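Local coordinates for protein telomerase reverse transcriptase (Candida tropicalis MYA-3404, PDB 6ZD1) that probably elongates telomeres as the reverse transcriptase of telomerase, copying an RNA template into short repeats at chromosome ends, at residues E122-D127 with Y163-F168; D114-G119 with N174-F179; T6-V11 with G36-V41. All coordinates share one frame; numbering follows the deposited sequence.

Contact 1 (E122-D127 with Y163-F168)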
loop_
_atom_site.group_PDB
_atom_site.type_symbol
_atom_site.label_atom_id
_atom_site.label_comp_id
_atom_site.label_asym_id
_atom_site.label_seq_id
_atom_site.Cartn_x
_atom_site.Cartn_y
_atom_site.Cartn_z
ATOM N N GLU A 122 7.389 -0.786 -11.089
ATOM C CA GLU A 122 6.646 -2.035 -11.119
ATOM C C GLU A 122 7.333 -3.048 -12.029
ATOM O O GLU A 122 8.185 -2.705 -12.853
ATOM C CB GLU A 122 5.205 -1.801 -11.580
ATOM C CG GLU A 122 4.255 -1.377 -10.466
ATOM C CD GLU A 122 3.848 -2.534 -9.564
ATOM O OE1 GLU A 122 3.030 -2.309 -8.646
ATOM O OE2 GLU A 122 4.336 -3.665 -9.772
ATOM N N ARG A 123 6.953 -4.313 -11.860
ATOM C CA ARG A 123 7.596 -5.395 -12.592
ATOM C C ARG A 123 7.285 -5.307 -14.082
ATOM O O ARG A 123 6.140 -5.087 -14.484
ATOM C CB ARG A 123 7.144 -6.749 -12.042
ATOM C CG ARG A 123 7.996 -7.920 -12.506
ATOM C CD ARG A 123 7.557 -9.224 -11.859
ATOM N NE ARG A 123 8.672 -10.159 -11.730
ATOM C CZ ARG A 123 9.488 -10.200 -10.681
ATOM N NH1 ARG A 123 9.309 -9.360 -9.671
ATOM N NH2 ARG A 123 10.481 -11.078 -10.641
ATOM N N LEU A 124 8.313 -5.503 -14.902
ATOM C CA LEU A 124 8.162 -5.475 -16.348
ATOM C C LEU A 124 7.726 -6.846 -16.846
ATOM O O LEU A 124 8.233 -7.875 -16.390
ATOM C CB LEU A 124 9.472 -5.066 -17.022
ATOM C CG LEU A 124 9.327 -4.615 -18.473
ATOM C CD1 LEU A 124 8.704 -3.231 -18.519
ATOM C CD2 LEU A 124 10.660 -4.644 -19.204
ATOM N N HIS A 125 6.785 -6.856 -17.789
ATOM C CA HIS A 125 6.252 -8.095 -18.348
ATOM C C HIS A 125 6.615 -8.152 -19.824
ATOM O O HIS A 125 5.976 -7.494 -20.651
ATOM C CB HIS A 125 4.741 -8.181 -18.140
ATOM C CG HIS A 125 4.334 -8.178 -16.700
ATOM N ND1 HIS A 125 4.206 -9.335 -15.961
ATOM C CD2 HIS A 125 4.032 -7.160 -15.860
ATOM C CE1 HIS A 125 3.844 -9.029 -14.728
ATOM N NE2 HIS A 125 3.732 -7.715 -14.640
ATOM N N LEU A 126 7.610 -8.977 -20.158
ATOM C CA LEU A 126 8.172 -8.968 -21.503
ATOM C C LEU A 126 7.166 -9.403 -22.561
ATOM O O LEU A 126 7.345 -9.074 -23.738
ATOM C CB LEU A 126 9.416 -9.859 -21.551
ATOM C CG LEU A 126 10.577 -9.422 -20.649
ATOM C CD1 LEU A 126 11.616 -10.525 -20.493
ATOM C CD2 LEU A 126 11.227 -8.150 -21.178
ATOM N N ASP A 127 6.104 -10.114 -22.178
ATOM C CA ASP A 127 5.118 -10.535 -23.166
ATOM C C ASP A 127 4.218 -9.383 -23.593
ATOM O O ASP A 127 3.691 -9.394 -24.712
ATOM C CB ASP A 127 4.271 -11.684 -22.614
ATOM C CG ASP A 127 5.093 -12.925 -22.305
ATOM O OD1 ASP A 127 5.968 -12.858 -21.416
ATOM O OD2 ASP A 127 4.856 -13.972 -22.945
ATOM N N TYR A 163 17.661 -7.807 -23.891
ATOM C CA TYR A 163 18.032 -6.459 -24.309
ATOM C C TYR A 163 16.985 -5.448 -23.868
ATOM O O TYR A 163 17.311 -4.443 -23.223
ATOM C CB TYR A 163 18.216 -6.405 -25.825
ATOM C CG TYR A 163 18.426 -5.003 -26.360
ATOM C CD1 TYR A 163 19.628 -4.338 -26.154
ATOM C CD2 TYR A 163 17.425 -4.348 -27.074
ATOM C CE1 TYR A 163 19.829 -3.058 -26.641
ATOM C CE2 TYR A 163 17.620 -3.067 -27.564
ATOM C CZ TYR A 163 18.826 -2.428 -27.344
ATOM O OH TYR A 163 19.039 -1.153 -27.824
ATOM N N ILE A 164 15.718 -5.697 -24.206
ATOM C CA ILE A 164 14.660 -4.767 -23.829
ATOM C C ILE A 164 14.575 -4.650 -22.316
ATOM O O ILE A 164 14.360 -3.558 -21.773
ATOM C CB ILE A 164 13.317 -5.204 -24.440
ATOM C CG1 ILE A 164 13.397 -5.173 -25.967
ATOM C CG2 ILE A 164 12.194 -4.307 -23.947
ATOM C CD1 ILE A 164 13.822 -3.831 -26.530
ATOM N N ASN A 165 14.768 -5.765 -21.609
ATOM C CA ASN A 165 14.783 -5.719 -20.151
ATOM C C ASN A 165 15.881 -4.786 -19.652
ATOM O O ASN A 165 15.643 -3.933 -18.790
ATOM C CB ASN A 165 14.960 -7.131 -19.588
ATOM C CG ASN A 165 14.697 -7.202 -18.102
ATOM O OD1 ASN A 165 15.622 -7.150 -17.293
ATOM N ND2 ASN A 165 13.428 -7.325 -17.732
ATOM N N TRP A 166 17.087 -4.912 -20.213
ATOM C CA TRP A 166 18.175 -4.015 -19.835
ATOM C C TRP A 166 17.877 -2.573 -20.226
ATOM O O TRP A 166 18.299 -1.643 -19.529
ATOM C CB TRP A 166 19.487 -4.482 -20.470
ATOM C CG TRP A 166 20.620 -3.504 -20.315
ATOM C CD1 TRP A 166 21.415 -3.333 -19.217
ATOM C CD2 TRP A 166 21.088 -2.568 -21.298
ATOM N NE1 TRP A 166 22.346 -2.350 -19.455
ATOM C CE2 TRP A 166 22.166 -1.864 -20.723
ATOM C CE3 TRP A 166 20.698 -2.257 -22.604
ATOM C CZ2 TRP A 166 22.860 -0.870 -21.413
ATOM C CZ3 TRP A 166 21.389 -1.270 -23.285
ATOM C CH2 TRP A 166 22.458 -0.590 -22.688
ATOM N N VAL A 167 17.165 -2.356 -21.334
ATOM C CA VAL A 167 16.809 -0.991 -21.713
ATOM C C VAL A 167 15.825 -0.392 -20.712
ATOM O O VAL A 167 15.908 0.795 -20.374
ATOM C CB VAL A 167 16.246 -0.954 -23.146
ATOM C CG1 VAL A 167 15.678 0.422 -23.448
ATOM C CG2 VAL A 167 17.329 -1.311 -24.154
ATOM N N PHE A 168 14.893 -1.201 -20.207
ATOM C CA PHE A 168 13.859 -0.680 -19.320
ATOM C C PHE A 168 14.315 -0.605 -17.865
ATOM O O PHE A 168 14.095 0.414 -17.204
ATOM C CB PHE A 168 12.592 -1.537 -19.426
ATOM C CG PHE A 168 11.635 -1.084 -20.497
ATOM C CD1 PHE A 168 10.430 -0.489 -20.161
ATOM C CD2 PHE A 168 11.937 -1.258 -21.836
ATOM C CE1 PHE A 168 9.543 -0.073 -21.141
ATOM C CE2 PHE A 168 11.053 -0.847 -22.823
ATOM C CZ PHE A 168 9.853 -0.252 -22.473
#
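Leu124 fits against Phe168 with both methyls. CD1 lies 3.6 Å from Phe168 CD1 and approaches the ring obliquely, while CD2 rests 3.7 Å from Phe168 CB, at the root of the aromatic side chain. The two side chains cross at about a right angle. Phe115 of helix 104-117 meets the Phe168 ring edge-to-face and also touches Leu124. The first torsion of Leu124, -163°, sets CG opposite the backbone N and carries the methyl pair over to helix 158-179. CD2 also reaches the side chain of Asn165, 4.1 Å from ND2, a van der Waals contact of a methyl with the amide. Next comes His125, the N-cap residue of helix 126-129, whose CB points away from helix 158-179; its side chain packs on Val651 and Thr655 of helix 642-664. The 122-127 strip therefore lies between a helix of the RNA-binding domain and the C-terminal helical part, consistent with the ring that these two parts close in other telomerase reverse transcriptases. In the first turn of helix 126-129, Leu126 turns back toward helix 158-179, its CD2 4.2 Å from both CB and ND2 of Asn165.

Contact 2 (D114-G119 with N174-F179)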
loop_
_atom_site.group_PDB
_atom_site.type_symbol
_atom_site.label_atom_id
_atom_site.label_comp_id
_atom_site.label_asym_id
_atom_site.label_seq_id
_atom_site.Cartn_x
_atom_site.Cartn_y
_atom_site.Cartn_z
ATOM N N ASP A 114 4.124 4.051 -20.612
ATOM C CA ASP A 114 3.363 3.207 -19.697
ATOM C C ASP A 114 4.202 2.843 -18.480
ATOM O O ASP A 114 3.707 2.842 -17.348
ATOM C CB ASP A 114 2.883 1.943 -20.412
ATOM C CG ASP A 114 1.770 2.217 -21.412
ATOM O OD1 ASP A 114 1.259 3.358 -21.452
ATOM O OD2 ASP A 114 1.410 1.284 -22.159
ATOM N N PHE A 115 5.483 2.543 -18.698
ATOM C CA PHE A 115 6.375 2.219 -17.593
ATOM C C PHE A 115 6.608 3.426 -16.691
ATOM O O PHE A 115 6.755 3.269 -15.473
ATOM C CB PHE A 115 7.693 1.686 -18.152
ATOM C CG PHE A 115 8.562 1.010 -17.137
ATOM C CD1 PHE A 115 8.076 -0.040 -16.379
ATOM C CD2 PHE A 115 9.881 1.402 -16.968
ATOM C CE1 PHE A 115 8.883 -0.673 -15.449
ATOM C CE2 PHE A 115 10.697 0.770 -16.044
ATOM C CZ PHE A 115 10.195 -0.269 -15.282
ATOM N N LEU A 116 6.621 4.635 -17.264
ATOM C CA LEU A 116 6.727 5.843 -16.455
ATOM C C LEU A 116 5.426 6.172 -15.733
ATOM O O LEU A 116 5.460 6.862 -14.709
ATOM C CB LEU A 116 7.152 7.034 -17.321
ATOM C CG LEU A 116 8.526 6.957 -17.991
ATOM C CD1 LEU A 116 8.785 8.174 -18.869
ATOM C CD2 LEU A 116 9.620 6.806 -16.951
ATOM N N ARG A 117 4.283 5.696 -16.233
ATOM C CA ARG A 117 3.035 5.905 -15.508
ATOM C C ARG A 117 2.951 5.035 -14.261
ATOM O O ARG A 117 2.220 5.382 -13.325
ATOM C CB ARG A 117 1.831 5.645 -16.420
ATOM C CG ARG A 117 1.180 6.916 -16.950
ATOM C CD ARG A 117 -0.156 6.629 -17.595
ATOM N NE ARG A 117 0.012 5.966 -18.880
ATOM C CZ ARG A 117 0.038 6.602 -20.043
ATOM N NH1 ARG A 117 -0.104 7.921 -20.080
ATOM N NH2 ARG A 117 0.198 5.919 -21.169
ATOM N N LEU A 118 3.682 3.923 -14.227
ATOM C CA LEU A 118 3.852 3.125 -13.020
ATOM C C LEU A 118 5.083 3.545 -12.225
ATOM O O LEU A 118 5.523 2.797 -11.344
ATOM C CB LEU A 118 3.928 1.636 -13.374
ATOM C CG LEU A 118 2.744 1.087 -14.176
ATOM C CD1 LEU A 118 2.951 -0.381 -14.522
ATOM C CD2 LEU A 118 1.433 1.283 -13.424
ATOM N N GLY A 119 5.658 4.706 -12.537
ATOM C CA GLY A 119 6.820 5.212 -11.832
ATOM C C GLY A 119 8.109 4.479 -12.110
ATOM O O GLY A 119 9.087 4.684 -11.385
ATOM N N ASN A 174 17.205 4.065 -14.258
ATOM C CA ASN A 174 18.275 4.894 -13.712
ATOM C C ASN A 174 18.116 6.353 -14.113
ATOM O O ASN A 174 18.468 7.246 -13.335
ATOM C CB ASN A 174 19.640 4.368 -14.146
ATOM C CG ASN A 174 19.980 3.049 -13.490
ATOM O OD1 ASN A 174 19.356 2.660 -12.505
ATOM N ND2 ASN A 174 20.974 2.356 -14.030
ATOM N N ILE A 175 17.603 6.614 -15.317
ATOM C CA ILE A 175 17.320 7.990 -15.711
ATOM C C ILE A 175 16.326 8.620 -14.748
ATOM O O ILE A 175 16.521 9.751 -14.282
ATOM C CB ILE A 175 16.805 8.026 -17.161
ATOM C CG1 ILE A 175 17.931 7.650 -18.122
ATOM C CG2 ILE A 175 16.218 9.392 -17.488
ATOM C CD1 ILE A 175 17.445 7.266 -19.493
ATOM N N VAL A 176 15.269 7.881 -14.397
ATOM C CA VAL A 176 14.294 8.380 -13.430
ATOM C C VAL A 176 14.958 8.598 -12.079
ATOM O O VAL A 176 14.763 9.631 -11.428
ATOM C CB VAL A 176 13.105 7.410 -13.314
ATOM C CG1 VAL A 176 12.173 7.855 -12.199
ATOM C CG2 VAL A 176 12.362 7.319 -14.637
ATOM N N ARG A 177 15.767 7.628 -11.643
ATOM C CA ARG A 177 16.444 7.769 -10.362
ATOM C C ARG A 177 17.465 8.896 -10.397
ATOM O O ARG A 177 17.732 9.520 -9.365
ATOM C CB ARG A 177 17.117 6.451 -9.974
ATOM C CG ARG A 177 16.152 5.313 -9.671
ATOM C CD ARG A 177 16.904 4.061 -9.237
ATOM N NE ARG A 177 17.788 4.323 -8.104
ATOM C CZ ARG A 177 17.449 4.144 -6.830
ATOM N NH1 ARG A 177 16.241 3.694 -6.520
ATOM N NH2 ARG A 177 18.319 4.413 -5.865
ATOM N N ALA A 178 18.018 9.189 -11.576
ATOM C CA ALA A 178 19.031 10.232 -11.684
ATOM C C ALA A 178 18.440 11.616 -11.440
ATOM O O ALA A 178 19.096 12.480 -10.849
ATOM C CB ALA A 178 19.699 10.172 -13.057
ATOM N N PHE A 179 17.209 11.850 -11.893
ATOM C CA PHE A 179 16.644 13.190 -11.881
ATOM C C PHE A 179 15.538 13.399 -10.861
ATOM O O PHE A 179 15.389 14.517 -10.362
ATOM C CB PHE A 179 16.109 13.554 -13.273
ATOM C CG PHE A 179 17.185 13.711 -14.316
ATOM C CD1 PHE A 179 17.946 14.866 -14.375
ATOM C CD2 PHE A 179 17.433 12.705 -15.234
ATOM C CE1 PHE A 179 18.936 15.012 -15.328
ATOM C CE2 PHE A 179 18.424 12.847 -16.192
ATOM C CZ PHE A 179 19.173 14.000 -16.238
#
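Leu116 meets Val176 through one methyl, and its chain can be followed out to that point. CB leaves helix 104-117 roughly tangentially to helix 158-179 and stands 5.9 Å from Val176 CG2, too far to touch. The next atom, CG, is set opposite the carbonyl carbon (chi1 -63°) and is still 5.1 Å from Val176 CG2. Only at the fork does the chain arrive: CD2 closes to 3.6 Å from Val176 CG2, whereas its sister CD1 diverges and remains 5.6 Å from that methyl. On the other helix Val176 points its CB toward Leu116, and CG2 is the branch that does the touching. Seen as whole side chains, the two slide past each other in opposite directions.

The second branch of the valine, CG1, faces the end of helix 104-117, where Gly119 O is a loose 4.5 Å from Val176 CG1. Gly119, with its positive phi of 72°, is the C-prime residue of a Schellman motif: its N makes a weak bond to Leu116 O, and Ala120 N reaches back to Phe115 O. Leu116 O also accepts a hydrogen bond from Tyr195 OH, so the helix end is tied off next to the methyl contact. Around it, Val86 of helix 79-93 and Val172, one turn earlier on helix 158-179, touch Leu116 as well and extend the apolar surroundings.

With 88 Å² buried in all and methyl packing as its main element, the contact between 114-119 and 174-179 is thin and non-directional. It is held by dispersion and by exclusion of water within a buried, hydrophobic cluster of the RNA-binding domain, while the polar bonds beside it belong to the helix end and Tyr195, not to the contact across the helices.

Contact 3 (T6-V11 with G36-V41)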
loop_
_atom_site.group_PDB
_atom_site.type_symbol
_atom_site.label_atom_id
_atom_site.label_comp_id
_atom_site.label_asym_id
_atom_site.label_seq_id
_atom_site.Cartn_x
_atom_site.Cartn_y
_atom_site.Cartn_z
ATOM N N THR A 6 28.022 -0.036 -15.865
ATOM C CA THR A 6 28.601 -1.334 -16.176
ATOM C C THR A 6 29.286 -1.230 -17.533
ATOM O O THR A 6 28.973 -0.349 -18.337
ATOM C CB THR A 6 27.543 -2.451 -16.183
ATOM O OG1 THR A 6 26.434 -2.060 -17.000
ATOM C CG2 THR A 6 27.046 -2.733 -14.773
ATOM N N ASN A 7 30.241 -2.123 -17.782
ATOM C CA ASN A 7 30.981 -2.080 -19.034
ATOM C C ASN A 7 30.262 -2.900 -20.102
ATOM O O ASN A 7 29.244 -3.548 -19.844
ATOM C CB ASN A 7 32.421 -2.560 -18.831
ATOM C CG ASN A 7 32.505 -3.950 -18.221
ATOM O OD1 ASN A 7 31.577 -4.749 -18.322
ATOM N ND2 ASN A 7 33.632 -4.242 -17.580
ATOM N N VAL A 8 30.796 -2.865 -21.327
ATOM C CA VAL A 8 30.209 -3.638 -22.419
ATOM C C VAL A 8 30.234 -5.124 -22.095
ATOM O O VAL A 8 29.312 -5.866 -22.457
ATOM C CB VAL A 8 30.946 -3.346 -23.742
ATOM C CG1 VAL A 8 30.210 -3.985 -24.911
ATOM C CG2 VAL A 8 31.106 -1.849 -23.950
ATOM N N GLN A 9 31.282 -5.579 -21.407
ATOM C CA GLN A 9 31.387 -6.990 -21.055
ATOM C C GLN A 9 30.250 -7.415 -20.135
ATOM O O GLN A 9 29.698 -8.511 -20.284
ATOM C CB GLN A 9 32.744 -7.253 -20.398
ATOM C CG GLN A 9 32.975 -8.687 -19.971
ATOM C CD GLN A 9 34.313 -8.872 -19.280
ATOM O OE1 GLN A 9 34.999 -7.899 -18.959
ATOM N NE2 GLN A 9 34.692 -10.122 -19.048
ATOM N N GLU A 10 29.879 -6.557 -19.183
ATOM C CA GLU A 10 28.830 -6.903 -18.227
ATOM C C GLU A 10 27.440 -6.803 -18.844
ATOM O O GLU A 10 26.579 -7.649 -18.574
ATOM C CB GLU A 10 28.930 -6.005 -16.992
ATOM C CG GLU A 10 30.052 -6.386 -16.033
ATOM C CD GLU A 10 30.549 -5.210 -15.209
ATOM O OE1 GLU A 10 31.767 -4.935 -15.239
ATOM O OE2 GLU A 10 29.723 -4.558 -14.536
ATOM N N VAL A 11 27.200 -5.786 -19.674
ATOM C CA VAL A 11 25.886 -5.631 -20.293
ATOM C C VAL A 11 25.622 -6.770 -21.267
ATOM O O VAL A 11 24.534 -7.357 -21.281
ATOM C CB VAL A 11 25.767 -4.261 -20.984
ATOM C CG1 VAL A 11 24.463 -4.180 -21.765
ATOM C CG2 VAL A 11 25.842 -3.142 -19.963
ATOM N N GLY A 36 27.093 -7.959 -33.506
ATOM C CA GLY A 36 26.257 -6.787 -33.675
ATOM C C GLY A 36 25.717 -6.274 -32.358
ATOM O O GLY A 36 25.482 -5.071 -32.206
ATOM N N ILE A 37 25.528 -7.171 -31.386
ATOM C CA ILE A 37 25.078 -6.751 -30.062
ATOM C C ILE A 37 26.134 -5.875 -29.404
ATOM O O ILE A 37 25.842 -4.776 -28.917
ATOM C CB ILE A 37 24.745 -7.976 -29.193
ATOM C CG1 ILE A 37 23.629 -8.793 -29.843
ATOM C CG2 ILE A 37 24.354 -7.540 -27.787
ATOM C CD1 ILE A 37 22.392 -7.981 -30.139
ATOM N N LYS A 38 27.383 -6.346 -29.389
ATOM C CA LYS A 38 28.455 -5.554 -28.801
ATOM C C LYS A 38 28.623 -4.227 -29.529
ATOM O O LYS A 38 29.043 -3.234 -28.923
ATOM C CB LYS A 38 29.762 -6.348 -28.819
ATOM C CG LYS A 38 30.898 -5.693 -28.053
ATOM C CD LYS A 38 32.163 -6.534 -28.103
ATOM C CE LYS A 38 31.949 -7.884 -27.438
ATOM N NZ LYS A 38 33.174 -8.732 -27.479
ATOM N N ASN A 39 28.275 -4.181 -30.816
ATOM C CA ASN A 39 28.339 -2.920 -31.545
ATOM C C ASN A 39 27.312 -1.930 -31.013
ATOM O O ASN A 39 27.608 -0.739 -30.862
ATOM C CB ASN A 39 28.131 -3.165 -33.040
ATOM C CG ASN A 39 28.482 -1.954 -33.884
ATOM O OD1 ASN A 39 27.675 -1.039 -34.045
ATOM N ND2 ASN A 39 29.690 -1.947 -34.431
ATOM N N VAL A 40 26.110 -2.410 -30.688
ATOM C CA VAL A 40 25.080 -1.519 -30.170
ATOM C C VAL A 40 25.391 -1.123 -28.735
ATOM O O VAL A 40 25.313 0.058 -28.375
ATOM C CB VAL A 40 23.694 -2.181 -30.282
ATOM C CG1 VAL A 40 22.623 -1.288 -29.664
ATOM C CG2 VAL A 40 23.371 -2.485 -31.734
ATOM N N VAL A 41 25.771 -2.092 -27.897
ATOM C CA VAL A 41 26.047 -1.787 -26.496
ATOM C C VAL A 41 27.193 -0.792 -26.390
ATOM O O VAL A 41 27.166 0.121 -25.554
ATOM C CB VAL A 41 26.341 -3.077 -25.709
ATOM C CG1 VAL A 41 26.709 -2.746 -24.273
ATOM C CG2 VAL A 41 25.141 -4.009 -25.747
#
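Val41 is met from helix 8-14 by two valines spaced one turn apart. Its CG1 lies 3.7 Å from Val11 CG1 and 3.8 Å from Val8 CG1, so a single methyl serves both partners. Val41 holds CG1 opposite its backbone N (chi1 177°), which sends that branch across to the shorter helix, while CG2 takes a looser second contact, 4.0 Å from Val11 CG1. In both valine pairs the side chains slide past each other in opposite directions. The CG1 of Val8 also presses on the lysine one turn before Val41: Lys38 CG is 3.6 Å from Val8 CG1, and here the side chains cross at about a right angle. Lys38 thus gives a methylene near its root to the apolar patch, and its chain bends farther out, about the CG-CD bond (CB-CG-CD-CE -63°).

Behind this first shell, Asn7 is the N-cap of helix 8-14: Asn7 OD1 accepts from Glu10 N at 2.6 Å, with the donor nearly in line with the amide carbonyl (C=O...N 164°). This caps a backbone N-H and fixes the first turn, from which Val8 projects. Other neighbours extend the packing. Farther along helix 36-50, Ser42 and Ile45 touch Val8, and Leu12 of helix 8-14 packs on Ile37 and Lys38. Toward the body of the protein comes helix 158-179, where Trp166 touches Val11 and Tyr163 touches Val40.

Val8 and Val11 facing Lys38 and Val41 make a small apolar helix-helix interface, with residues three apart on each helix. Such packing fits the predominantly helical architecture of the telomerase RNA-binding domain, against whose long helix 158-179 the two N-terminal helices lie.

From the N terminus, contact 3 comes first: helix 36-50 comes back onto helix 8-14, closing a loop of which residues 18-33 are not modelled. It is complete before the others open. Contact 2 then spans the longer range, from the end of helix 104-117 to the end of helix 158-179, and contact 1 falls wholly within that span, so these two nest and none cross. Both land on helix 158-179, which serves as the shared spine. Contacts 1 and 2 also meet at Phe115, whose ring packs on the Glu122 carbonyl, whereas Trp166 ties contact 3 to the same helix. Contacts 2 and 3 do not touch; their nearest atoms are about 8 Å apart.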